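Local coordinates for protein Exo beta-1,2-glucooligosaccharide sophorohydrolase (non-reducing end) (Parabacteroides distasonis ATCC 8503, PDB 5Z06) that hydrolyses linear beta-1,2-glucan and beta-1,2-glucooligosaccharides of four or more glucose units, releasing sophorose from the non-reducing end, at residues V291-A294 and N295-Y299; N425-N429 and V430-W434; Q498-R501 and A502-R506; F549-K552 and Y553-Y556; I572-Q575 and G576-G580. All blocks are in the same frame, centred on the assembly; numbering follows the deposited sequence.

Contact 1 (V291-A294 and N295-Y299); sequences VQEA and NFRYY
Glu293 and Arg297 stand one turn apart on helix 284-297, and their charged groups meet almost at right angles, the carboxylate and guanidinium planes lying 80° apart. NH2 of Arg297 reaches OE2 of Glu293 at 3.2 Å in a nearly straight, charge-paired bond; OE2 lies in the plane of the guanidinium, at its edge, whereas the donor comes to the carboxylate from above its plane. A water gives a hydrogen to Glu293 OE2 and takes one from Arg297 NE at 2.8 Å, so the guanidinium edge is engaged twice. With CG beside the backbone N and the chain extended from there to NE, the guanidinium runs back along the helix and lies with one face over CA of Ala294, where a small alanine lets it lie close.

Val291 and Asn295 run side by side, pointing the same way. With CG of Asn295 anti to its carbonyl carbon (chi1 -79°), ND2 turns back to Val291 O at 2.7 Å, meeting it from above the carbonyl plane. The backbone N of Asn295 reaches that oxygen at 3.1 Å from the opposite face; asparagine suits the place because its amide adds a second donor to the helix's own.

Beyond the pair, Arg297 also bridges to Asp206 and bonds Glu645 O, while Glu293 OE1 takes Tyr201 OH; Asp206 and Tyr201 belong to the beta-rich part of the chain. Val291 and Asn295 pack on helix 665-680, and Val291 and Ala294 touch Trp643 of strand 643-644, so this helix is wedged between strands and helices.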
# COMPACT_ATOMS: atom_id res chain seq x y z
N VAL A 291 -9.90 -8.91 9.79
CA VAL A 291 -8.96 -7.84 9.48
C VAL A 291 -7.53 -8.35 9.65
O VAL A 291 -6.69 -8.11 8.80
CB VAL A 291 -9.22 -6.59 10.32
CG1 VAL A 291 -8.13 -5.54 10.10
CG2 VAL A 291 -10.57 -6.01 9.94
N GLN A 292 -7.27 -9.05 10.74
CA GLN A 292 -5.97 -9.61 10.97
C GLN A 292 -5.59 -10.55 9.84
O GLN A 292 -4.47 -10.50 9.34
CB GLN A 292 -5.96 -10.40 12.27
CG GLN A 292 -5.91 -9.55 13.51
CD GLN A 292 -5.61 -10.40 14.73
OE1 GLN A 292 -6.44 -11.18 15.17
NE2 GLN A 292 -4.40 -10.24 15.28
N GLU A 293 -6.54 -11.39 9.43
CA GLU A 293 -6.30 -12.38 8.40
C GLU A 293 -6.04 -11.75 7.06
O GLU A 293 -5.07 -12.10 6.40
CB GLU A 293 -7.49 -13.34 8.27
CG GLU A 293 -7.40 -14.37 7.14
CD GLU A 293 -8.77 -14.88 6.70
OE1 GLU A 293 -9.79 -14.67 7.43
OE2 GLU A 293 -8.85 -15.47 5.60
N ALA A 294 -6.91 -10.85 6.64
CA ALA A 294 -6.73 -10.22 5.34
C ALA A 294 -5.36 -9.52 5.24
O ALA A 294 -4.72 -9.57 4.20
CB ALA A 294 -7.84 -9.23 5.09
N ASN A 295 -4.95 -8.86 6.31
CA ASN A 295 -3.67 -8.17 6.31
C ASN A 295 -2.55 -9.19 6.32
O ASN A 295 -1.56 -9.02 5.66
CB ASN A 295 -3.59 -7.24 7.49
CG ASN A 295 -4.34 -5.95 7.27
OD1 ASN A 295 -3.84 -5.05 6.62
ND2 ASN A 295 -5.52 -5.83 7.86
N PHE A 296 -2.71 -10.26 7.08
CA PHE A 296 -1.74 -11.36 7.09
C PHE A 296 -1.47 -11.91 5.68
O PHE A 296 -0.33 -12.23 5.33
CB PHE A 296 -2.26 -12.45 8.03
CG PHE A 296 -1.67 -13.78 7.81
CD1 PHE A 296 -2.23 -14.65 6.88
CD2 PHE A 296 -0.58 -14.20 8.56
CE1 PHE A 296 -1.70 -15.92 6.68
CE2 PHE A 296 -0.07 -15.48 8.38
CZ PHE A 296 -0.63 -16.34 7.45
N ARG A 297 -2.52 -11.99 4.86
CA ARG A 297 -2.39 -12.51 3.50
C ARG A 297 -1.27 -11.84 2.74
O ARG A 297 -0.57 -12.47 1.98
CB ARG A 297 -3.67 -12.33 2.73
CG ARG A 297 -4.87 -13.11 3.21
CD ARG A 297 -6.10 -12.61 2.47
NE ARG A 297 -7.31 -13.12 3.09
CZ ARG A 297 -8.51 -12.61 2.91
NH1 ARG A 297 -8.71 -11.58 2.08
NH2 ARG A 297 -9.54 -13.16 3.53
N TYR A 298 -1.14 -10.53 2.92
CA TYR A 298 -0.09 -9.78 2.28
C TYR A 298 1.32 -10.39 2.46
O TYR A 298 2.15 -10.34 1.56
CB TYR A 298 -0.11 -8.35 2.81
CG TYR A 298 0.80 -7.44 2.10
CD1 TYR A 298 2.13 -7.42 2.42
CD2 TYR A 298 0.35 -6.65 1.06
CE1 TYR A 298 3.01 -6.60 1.76
CE2 TYR A 298 1.22 -5.81 0.38
CZ TYR A 298 2.55 -5.80 0.73
OH TYR A 298 3.46 -5.02 0.08
N TYR A 299 1.57 -10.92 3.64
CA TYR A 299 2.89 -11.41 4.06
C TYR A 299 2.97 -12.92 3.90
O TYR A 299 4.06 -13.48 3.94
CB TYR A 299 3.14 -11.02 5.51
CG TYR A 299 2.98 -9.56 5.64
CD1 TYR A 299 4.01 -8.70 5.34
CD2 TYR A 299 1.74 -9.01 5.99
CE1 TYR A 299 3.85 -7.33 5.40
CE2 TYR A 299 1.56 -7.65 6.03
CZ TYR A 299 2.60 -6.81 5.73
OH TYR A 299 2.38 -5.48 5.82
O HOH W 1 -6.76 -15.65 4.16

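Contact 2 (N425-N429 and V430-W434); sequences NLWKN and VEWSW
Leu426 meets Val430 through its backbone, the methyl CG2 of Val430 resting 3.4 Å from Leu426 O where helix 414-428 runs out. Trp427 comes next, a residue suited to its place by a broad apolar ring and by an NE1 that reaches Asp692. Its CG is anti to the backbone N (chi1 162°), which carries the six-membered ring forward to Trp432, and CZ3 of Trp427 touches CZ2 of Trp432 at 3.6 Å, arriving at the edge of that indole. The two planes are 64° apart, an oblique meeting. Trp427 O accepts Val430 N at 3.2 Å, and a water lying over one face of the Trp427 ring donates to Trp427 O at 2.6 Å; the same water donates to Val430 O and weakly accepts from Trp432 NE1.

Beyond Lys428, Asn429 O is joined by a second water to OE2 of Glu431, 2.6 Å from that water. Glu431 is the centre of an inverse gamma turn, a bend that probably helps bring Trp432 back beside Trp427; CG1 of Val430 lies over the centre of the Trp432 ring.

Glu431 OE1 is held from outside by His365. Leu426 and Val430 pack on Phe399 of helix 392-408, and both tryptophans press on Leu472 of helix 467-475, so the corner packs between these two helices at the end of helix 414-428.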
# COMPACT_ATOMS: atom_id res chain seq x y z
N ASN A 425 22.48 -15.63 15.28
CA ASN A 425 23.69 -15.24 14.57
C ASN A 425 23.52 -13.97 13.73
O ASN A 425 24.36 -13.05 13.79
CB ASN A 425 24.26 -16.42 13.76
CG ASN A 425 25.04 -17.38 14.64
OD1 ASN A 425 25.93 -16.96 15.38
ND2 ASN A 425 24.70 -18.66 14.59
N LEU A 426 22.42 -13.90 12.97
CA LEU A 426 22.06 -12.68 12.27
C LEU A 426 21.98 -11.49 13.23
O LEU A 426 22.59 -10.44 12.99
CB LEU A 426 20.73 -12.86 11.54
CG LEU A 426 20.80 -13.62 10.22
CD1 LEU A 426 19.42 -14.10 9.82
CD2 LEU A 426 21.38 -12.76 9.12
N TRP A 427 21.26 -11.69 14.32
CA TRP A 427 21.09 -10.68 15.37
C TRP A 427 22.42 -10.23 16.02
O TRP A 427 22.70 -9.04 16.10
CB TRP A 427 20.15 -11.21 16.43
CG TRP A 427 20.16 -10.54 17.75
CD1 TRP A 427 20.42 -11.14 18.94
CD2 TRP A 427 19.84 -9.18 18.04
NE1 TRP A 427 20.28 -10.24 19.96
CE2 TRP A 427 19.94 -9.02 19.44
CE3 TRP A 427 19.49 -8.08 17.27
CZ2 TRP A 427 19.70 -7.81 20.08
CZ3 TRP A 427 19.25 -6.87 17.90
CH2 TRP A 427 19.37 -6.74 19.29
N LYS A 428 23.22 -11.19 16.47
CA LYS A 428 24.51 -10.87 17.09
C LYS A 428 25.41 -10.09 16.17
O LYS A 428 26.20 -9.26 16.63
CB LYS A 428 25.25 -12.14 17.53
CG LYS A 428 24.75 -12.72 18.84
CD LYS A 428 25.05 -14.21 18.95
CE LYS A 428 24.73 -14.73 20.35
NZ LYS A 428 24.59 -16.21 20.30
N ASN A 429 25.31 -10.37 14.87
CA ASN A 429 26.21 -9.76 13.91
C ASN A 429 25.77 -8.43 13.34
O ASN A 429 26.51 -7.86 12.55
CB ASN A 429 26.58 -10.76 12.80
CG ASN A 429 27.43 -11.88 13.34
OD1 ASN A 429 28.31 -11.65 14.16
ND2 ASN A 429 27.15 -13.09 12.92
N VAL A 430 24.62 -7.91 13.76
CA VAL A 430 24.26 -6.55 13.36
C VAL A 430 25.19 -5.61 14.13
O VAL A 430 25.08 -5.45 15.36
CB VAL A 430 22.81 -6.15 13.67
CG1 VAL A 430 22.56 -4.73 13.21
CG2 VAL A 430 21.83 -7.09 13.00
N GLU A 431 26.11 -4.98 13.42
CA GLU A 431 27.06 -4.07 14.07
C GLU A 431 26.43 -2.70 14.30
O GLU A 431 26.74 -1.73 13.61
CB GLU A 431 28.34 -3.95 13.24
CG GLU A 431 29.02 -5.26 12.96
CD GLU A 431 30.01 -5.17 11.82
OE1 GLU A 431 30.72 -4.13 11.74
OE2 GLU A 431 30.07 -6.12 11.01
N TRP A 432 25.54 -2.63 15.29
CA TRP A 432 24.85 -1.38 15.64
C TRP A 432 25.85 -0.24 15.87
O TRP A 432 25.65 0.87 15.38
CB TRP A 432 23.96 -1.55 16.88
CG TRP A 432 22.95 -2.65 16.75
CD1 TRP A 432 23.04 -3.89 17.27
CD2 TRP A 432 21.70 -2.60 16.05
NE1 TRP A 432 21.93 -4.62 16.96
CE2 TRP A 432 21.10 -3.85 16.20
CE3 TRP A 432 21.05 -1.61 15.32
CZ2 TRP A 432 19.88 -4.16 15.61
CZ3 TRP A 432 19.83 -1.92 14.76
CH2 TRP A 432 19.27 -3.19 14.90
N SER A 433 26.92 -0.53 16.60
CA SER A 433 27.95 0.44 16.95
C SER A 433 28.58 1.07 15.74
O SER A 433 28.93 2.24 15.78
CB SER A 433 29.04 -0.20 17.82
OG SER A 433 29.49 -1.40 17.25
N TRP A 434 28.73 0.30 14.66
CA TRP A 434 29.22 0.81 13.41
C TRP A 434 28.41 2.01 12.95
O TRP A 434 28.97 2.98 12.46
CB TRP A 434 29.15 -0.24 12.31
CG TRP A 434 29.57 0.32 11.00
CD1 TRP A 434 28.74 0.77 10.01
CD2 TRP A 434 30.90 0.60 10.57
NE1 TRP A 434 29.48 1.28 8.98
CE2 TRP A 434 30.81 1.18 9.28
CE3 TRP A 434 32.17 0.39 11.13
CZ2 TRP A 434 31.94 1.55 8.54
CZ3 TRP A 434 33.29 0.75 10.39
CH2 TRP A 434 33.17 1.34 9.12
O HOH W 2 23.27 -6.97 17.49
O HOH W 3 28.87 -8.44 11.35

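Contact 3 (Q498-R501 and A502-R506)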
# COMPACT_ATOMS: atom_id res chain seq x y z
N GLN A 498 17.23 19.69 18.20
CA GLN A 498 16.10 20.60 18.32
C GLN A 498 15.70 21.13 16.95
O GLN A 498 14.53 21.08 16.59
CB GLN A 498 16.42 21.76 19.26
CG GLN A 498 16.59 21.35 20.72
CD GLN A 498 17.11 22.47 21.58
OE1 GLN A 498 16.72 23.63 21.41
NE2 GLN A 498 17.98 22.13 22.53
N GLU A 499 16.69 21.61 16.20
CA GLU A 499 16.46 22.10 14.84
C GLU A 499 15.92 21.01 13.90
O GLU A 499 15.06 21.28 13.08
CB GLU A 499 17.75 22.69 14.26
CG GLU A 499 18.12 24.04 14.86
CD GLU A 499 19.45 24.61 14.34
OE1 GLU A 499 20.19 23.91 13.62
OE2 GLU A 499 19.76 25.77 14.67
N TYR A 500 16.43 19.81 14.02
CA TYR A 500 15.95 18.67 13.23
C TYR A 500 14.47 18.42 13.47
O TYR A 500 13.70 18.24 12.52
CB TYR A 500 16.77 17.44 13.57
CG TYR A 500 16.31 16.19 12.89
CD1 TYR A 500 15.31 15.40 13.47
CD2 TYR A 500 16.88 15.78 11.70
CE1 TYR A 500 14.88 14.25 12.87
CE2 TYR A 500 16.45 14.61 11.08
CZ TYR A 500 15.45 13.85 11.68
OH TYR A 500 14.99 12.69 11.10
N ARG A 501 14.08 18.42 14.74
CA ARG A 501 12.69 18.25 15.12
C ARG A 501 11.81 19.34 14.57
O ARG A 501 10.79 19.05 13.93
CB ARG A 501 12.57 18.19 16.62
CG ARG A 501 13.16 16.90 17.18
CD ARG A 501 13.27 17.00 18.67
NE ARG A 501 14.01 15.88 19.23
CZ ARG A 501 15.07 15.94 20.04
NH1 ARG A 501 15.58 17.09 20.46
NH2 ARG A 501 15.62 14.79 20.45
N ALA A 502 12.23 20.59 14.78
CA ALA A 502 11.45 21.72 14.30
C ALA A 502 11.40 21.72 12.78
O ALA A 502 10.36 22.04 12.23
CB ALA A 502 11.98 23.05 14.86
N ASP A 503 12.48 21.29 12.11
CA ASP A 503 12.52 21.25 10.65
C ASP A 503 11.44 20.37 10.03
O ASP A 503 10.82 20.77 9.05
CB ASP A 503 13.89 20.78 10.13
CG ASP A 503 14.98 21.85 10.25
OD1 ASP A 503 14.70 23.02 10.64
OD2 ASP A 503 16.16 21.52 9.96
N TRP A 504 11.24 19.16 10.56
CA TRP A 504 10.18 18.33 10.00
C TRP A 504 8.84 18.67 10.61
O TRP A 504 7.86 18.72 9.90
CB TRP A 504 10.51 16.83 10.08
CG TRP A 504 10.42 16.13 11.43
CD1 TRP A 504 11.46 15.79 12.25
CD2 TRP A 504 9.24 15.63 12.05
NE1 TRP A 504 11.00 15.10 13.34
CE2 TRP A 504 9.64 14.99 13.25
CE3 TRP A 504 7.87 15.66 11.72
CZ2 TRP A 504 8.74 14.39 14.10
CZ3 TRP A 504 6.97 15.07 12.57
CH2 TRP A 504 7.40 14.45 13.77
N GLY A 505 8.83 18.94 11.91
CA GLY A 505 7.61 19.22 12.64
C GLY A 505 6.95 20.51 12.24
O GLY A 505 5.73 20.64 12.34
N ARG A 506 7.76 21.48 11.80
CA ARG A 506 7.27 22.83 11.44
C ARG A 506 6.68 23.58 12.63
O ARG A 506 5.91 24.50 12.47
CB ARG A 506 6.23 22.77 10.28
CG ARG A 506 6.57 21.82 9.14
CD ARG A 506 7.96 22.07 8.56
NE ARG A 506 8.17 23.45 8.09
CZ ARG A 506 9.36 24.08 7.99
NH1 ARG A 506 10.49 23.49 8.35
NH2 ARG A 506 9.42 25.35 7.54
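Tyr500 and Trp504 meet one turn apart in the last turns of helix 495-505, an alpha helix whose last residue is Gly505; Arg506 follows with positive phi (64°), the left-handed conformation that often stops a helix. CE1 of Tyr500 lies 3.8 Å from CD1 of Trp504, and the rings cross obliquely with their planes 74° apart. Trp504 places CG between its own N and carbonyl carbon (chi1 74°), a rotamer uncommon in helices; it swings the indole back over the preceding turn, where Arg501 O sits over one face, toward the rim.

The backbone beneath keeps its helical bonds. Trp504 N bonds Tyr500 O at 3.3 Å, and Gly505 N bonds Arg501 O at 2.8 Å, close to straight on along the carbonyl. Glycine suits position 505, since a beta carbon there would fall only 2.9 Å from Arg501 O.

Farther out, Tyr500 OH bonds His458 NE2 and a glycerol that probably came from the crystallisation liquor. The buried Arg501 suits its place because its several N-H groups can satisfy loop carbonyls: NE gives to Gly462 O, and NH1 to Ser492 O and Lys511 O. Trp504 touches Val528. At the helix end the chain of Arg506 curls back, and its NH1 donates to Asp503 O at 2.8 Å, with that oxygen nearly in the guanidinium plane.

Contact 4 (F549-K552 and Y553-Y556); sequences FTDK and YTNY
Thr550 and Asn555 form a single backbone bridge where the chain doubles back, Tyr556 N bonding Phe549 O at 3.0 Å and Asp551 N bonding Thr554 O. Asp551 fastens the bend: with CG between the backbone N and carbonyl carbon (chi1 66°), its OD1 accepts Tyr553 N at 2.8 Å from above the carboxylate plane and Thr554 N at 2.9 Å nearly end-on. Its OD2 takes Tyr556 OH at 2.6 Å on the syn side, 32° out of the carboxylate plane, and is also bonded by Tyr486 OH; Tyr513 OH pairs with Tyr556 OH. Replacing Asp551 by an alanine would probably leave the amides of Tyr553 and Thr554 without their acceptor and the hydroxyl of Tyr556 without its carboxylate, freeing the bend to move.

The rings of Phe549 and Tyr556 run nearly parallel but slid apart, CD2 of Phe549 touching CD2 of Tyr556. Lys552 lays CG over the centre of the Tyr553 ring, 3.7 Å from the centroid, a CH-pi contact.

ND2 of Asn555 bonds Thr550 OG1 at 2.8 Å, while its OD1 receives Glu558 N. An Asx turn, closed by Tyr553 N on Asp551 OD1, here precedes an asparagine N-cap of helix 556-573.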
# COMPACT_ATOMS: atom_id res chain seq x y z
N PHE A 549 8.10 0.16 28.90
CA PHE A 549 9.24 1.00 28.75
C PHE A 549 8.86 2.39 29.16
O PHE A 549 7.90 2.97 28.64
CB PHE A 549 9.82 1.02 27.36
CG PHE A 549 10.97 1.94 27.25
CD1 PHE A 549 12.11 1.73 28.03
CD2 PHE A 549 10.93 3.04 26.43
CE1 PHE A 549 13.18 2.60 27.98
CE2 PHE A 549 12.00 3.92 26.37
CZ PHE A 549 13.13 3.70 27.15
N THR A 550 9.65 2.88 30.10
CA THR A 550 9.50 4.17 30.69
C THR A 550 10.89 4.74 30.77
O THR A 550 11.76 4.14 31.36
CB THR A 550 8.89 4.02 32.08
OG1 THR A 550 7.73 3.21 31.96
CG2 THR A 550 8.52 5.35 32.68
N ASP A 551 11.11 5.88 30.13
CA ASP A 551 12.37 6.63 30.24
C ASP A 551 12.19 7.71 31.32
O ASP A 551 11.20 7.68 32.07
CB ASP A 551 12.82 7.16 28.87
CG ASP A 551 11.91 8.23 28.27
OD1 ASP A 551 11.02 8.81 28.94
OD2 ASP A 551 12.08 8.49 27.09
N LYS A 552 13.13 8.65 31.41
CA LYS A 552 13.03 9.68 32.46
C LYS A 552 11.86 10.66 32.25
O LYS A 552 11.40 11.29 33.19
CB LYS A 552 14.37 10.39 32.64
CG LYS A 552 14.76 11.42 31.59
CD LYS A 552 16.29 11.68 31.61
CE LYS A 552 16.69 13.15 31.45
NZ LYS A 552 16.74 13.86 32.76
N TYR A 553 11.34 10.72 31.03
CA TYR A 553 10.25 11.64 30.65
C TYR A 553 8.84 11.10 30.73
O TYR A 553 7.95 11.80 31.15
CB TYR A 553 10.48 12.05 29.22
CG TYR A 553 11.83 12.62 29.01
CD1 TYR A 553 12.25 13.75 29.70
CD2 TYR A 553 12.72 12.03 28.14
CE1 TYR A 553 13.51 14.29 29.50
CE2 TYR A 553 13.97 12.56 27.93
CZ TYR A 553 14.36 13.69 28.61
OH TYR A 553 15.62 14.22 28.38
N THR A 554 8.63 9.87 30.28
CA THR A 554 7.29 9.32 30.22
C THR A 554 7.35 7.81 30.11
O THR A 554 8.34 7.25 29.63
CB THR A 554 6.50 9.88 28.99
OG1 THR A 554 5.15 9.38 28.99
CG2 THR A 554 7.17 9.53 27.65
N ASN A 555 6.26 7.18 30.52
CA ASN A 555 5.95 5.84 30.08
C ASN A 555 5.42 5.93 28.63
O ASN A 555 4.62 6.82 28.33
CB ASN A 555 4.89 5.26 30.96
CG ASN A 555 4.42 3.93 30.47
OD1 ASN A 555 3.37 3.82 29.82
ND2 ASN A 555 5.23 2.91 30.72
N TYR A 556 5.83 5.01 27.75
CA TYR A 556 5.47 5.12 26.33
C TYR A 556 4.06 4.66 25.95
O TYR A 556 3.47 5.24 25.06
CB TYR A 556 6.58 4.60 25.38
CG TYR A 556 7.59 5.68 25.32
CD1 TYR A 556 7.41 6.75 24.47
CD2 TYR A 556 8.60 5.74 26.25
CE1 TYR A 556 8.28 7.82 24.48
CE2 TYR A 556 9.49 6.80 26.27
CZ TYR A 556 9.32 7.85 25.39
OH TYR A 556 10.19 8.90 25.41

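Contact 5 (I572-Q575 and G576-G580); sequences IENQ and GGYVG
Asn574 grips the backbone of Tyr578 with both ends of its amide. OD1 of Asn574 accepts Tyr578 N at 2.9 Å in a bent bond (138° at the hydrogen), and ND2 of Asn574 donates to Tyr578 O at 2.8 Å, that oxygen lying 22° out of the amide plane. CG, anti to the backbone N (chi1 -167°), carries the amide across the turn.

The main-chain bond is that of a type I beta turn from Asn574 to Gly577, with Gly577 N bonded to Asn574 O at 2.9 Å. Asn574, the first residue beyond helix 556-573, has positive phi, a conformation asparagine tolerates better than most residues. Gly577 also has positive phi, which suits a residue without a side chain. At Gly576 a beta carbon would strike CE2 of Tyr578.

Of two waters, one donates to Asn574 OD1 at 2.7 Å and accepts from Gly576 N at 2.9 Å. The other accepts from Gln575 NE2 and lies 2.9 Å from Tyr578 OH; Gln575 NE2 also bonds Tyr570 OH.

Packing is light. Gly576 O sits over the centre of the Tyr578 ring; the Tyr578 side chain also touches Asp607 and Thr655. Were Asn574 an alanine, the N and O of Tyr578 would probably lose their shared partner and the water on Gly576 N its second hold, leaving the loop freer to swing.

At this surface, then, cohesion comes from polar bonds more than burial: one amide resembles the paired donor and acceptor a neighbouring strand would offer.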
# COMPACT_ATOMS: atom_id res chain seq x y z
N ILE A 572 -11.89 14.14 14.63
CA ILE A 572 -13.28 14.41 14.96
C ILE A 572 -13.53 15.91 14.73
O ILE A 572 -14.44 16.30 13.99
CB ILE A 572 -13.63 13.98 16.39
CG1 ILE A 572 -13.47 12.45 16.53
CG2 ILE A 572 -15.07 14.35 16.73
CD1 ILE A 572 -13.35 12.00 17.97
N GLU A 573 -12.66 16.71 15.32
CA GLU A 573 -12.73 18.15 15.15
C GLU A 573 -12.77 18.51 13.67
O GLU A 573 -13.59 19.33 13.28
CB GLU A 573 -11.58 18.83 15.86
CG GLU A 573 -11.62 20.35 15.77
CD GLU A 573 -10.82 20.99 16.87
OE1 GLU A 573 -11.00 20.60 18.04
OE2 GLU A 573 -9.99 21.85 16.56
N ASN A 574 -11.89 17.90 12.87
CA ASN A 574 -11.91 18.03 11.40
C ASN A 574 -11.87 19.48 10.93
O ASN A 574 -12.71 19.91 10.14
CB ASN A 574 -13.14 17.34 10.81
CG ASN A 574 -13.05 17.18 9.30
OD1 ASN A 574 -11.96 17.31 8.69
ND2 ASN A 574 -14.18 16.87 8.70
N GLN A 575 -10.86 20.20 11.40
CA GLN A 575 -10.63 21.58 11.00
C GLN A 575 -10.69 21.75 9.48
O GLN A 575 -11.18 22.75 8.98
CB GLN A 575 -9.28 22.07 11.55
CG GLN A 575 -8.04 21.34 11.00
CD GLN A 575 -7.60 21.83 9.64
OE1 GLN A 575 -7.89 22.96 9.26
NE2 GLN A 575 -6.92 20.96 8.88
N GLY A 576 -10.15 20.77 8.74
CA GLY A 576 -10.09 20.84 7.29
C GLY A 576 -11.41 20.63 6.56
O GLY A 576 -11.44 20.79 5.36
N GLY A 577 -12.47 20.27 7.27
CA GLY A 577 -13.74 19.90 6.66
C GLY A 577 -13.63 18.71 5.72
O GLY A 577 -14.42 18.59 4.82
N TYR A 578 -12.65 17.83 5.91
CA TYR A 578 -12.46 16.73 4.98
C TYR A 578 -13.59 15.76 5.13
O TYR A 578 -14.06 15.52 6.23
CB TYR A 578 -11.10 16.07 5.14
CG TYR A 578 -10.01 17.08 4.83
CD1 TYR A 578 -9.97 17.73 3.59
CD2 TYR A 578 -9.05 17.42 5.78
CE1 TYR A 578 -9.01 18.70 3.30
CE2 TYR A 578 -8.09 18.38 5.49
CZ TYR A 578 -8.09 19.01 4.26
OH TYR A 578 -7.16 19.97 3.99
N VAL A 579 -14.05 15.23 4.01
CA VAL A 579 -15.22 14.38 4.01
C VAL A 579 -14.93 13.08 4.76
O VAL A 579 -13.88 12.48 4.57
CB VAL A 579 -15.66 14.06 2.58
CG1 VAL A 579 -16.84 13.06 2.57
CG2 VAL A 579 -16.07 15.36 1.89
N GLY A 580 -15.88 12.67 5.59
CA GLY A 580 -15.84 11.40 6.29
C GLY A 580 -15.01 11.32 7.58
O GLY A 580 -15.09 10.31 8.28
O HOH W 4 -9.44 18.04 9.26
O HOH W 5 -5.61 20.66 6.33

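All five contacts are local, and some share helices. Contacts 4 and 5 mark the start and end of helix 556-573, their centres 32 Å apart. Contacts 2 and 4, 26 Å apart between centres, both pack against helix 467-475 and reach helix 691-702. Contacts 3 and 4 come nearest, about 8 Å between closest atoms. Contact 1 lies deepest, about 13 Å from the chain centre, where the helical part, probably the (alpha/alpha)6 barrel of this glycoside hydrolase family, meets strands around 194-210; the calcium ion is bound earlier in the chain, by Glu12, Asn13, Thr49, Asn52 and Asp175. Glycerol, about 3 Å from the Tyr500 side chain in contact 3, may mark a pocket.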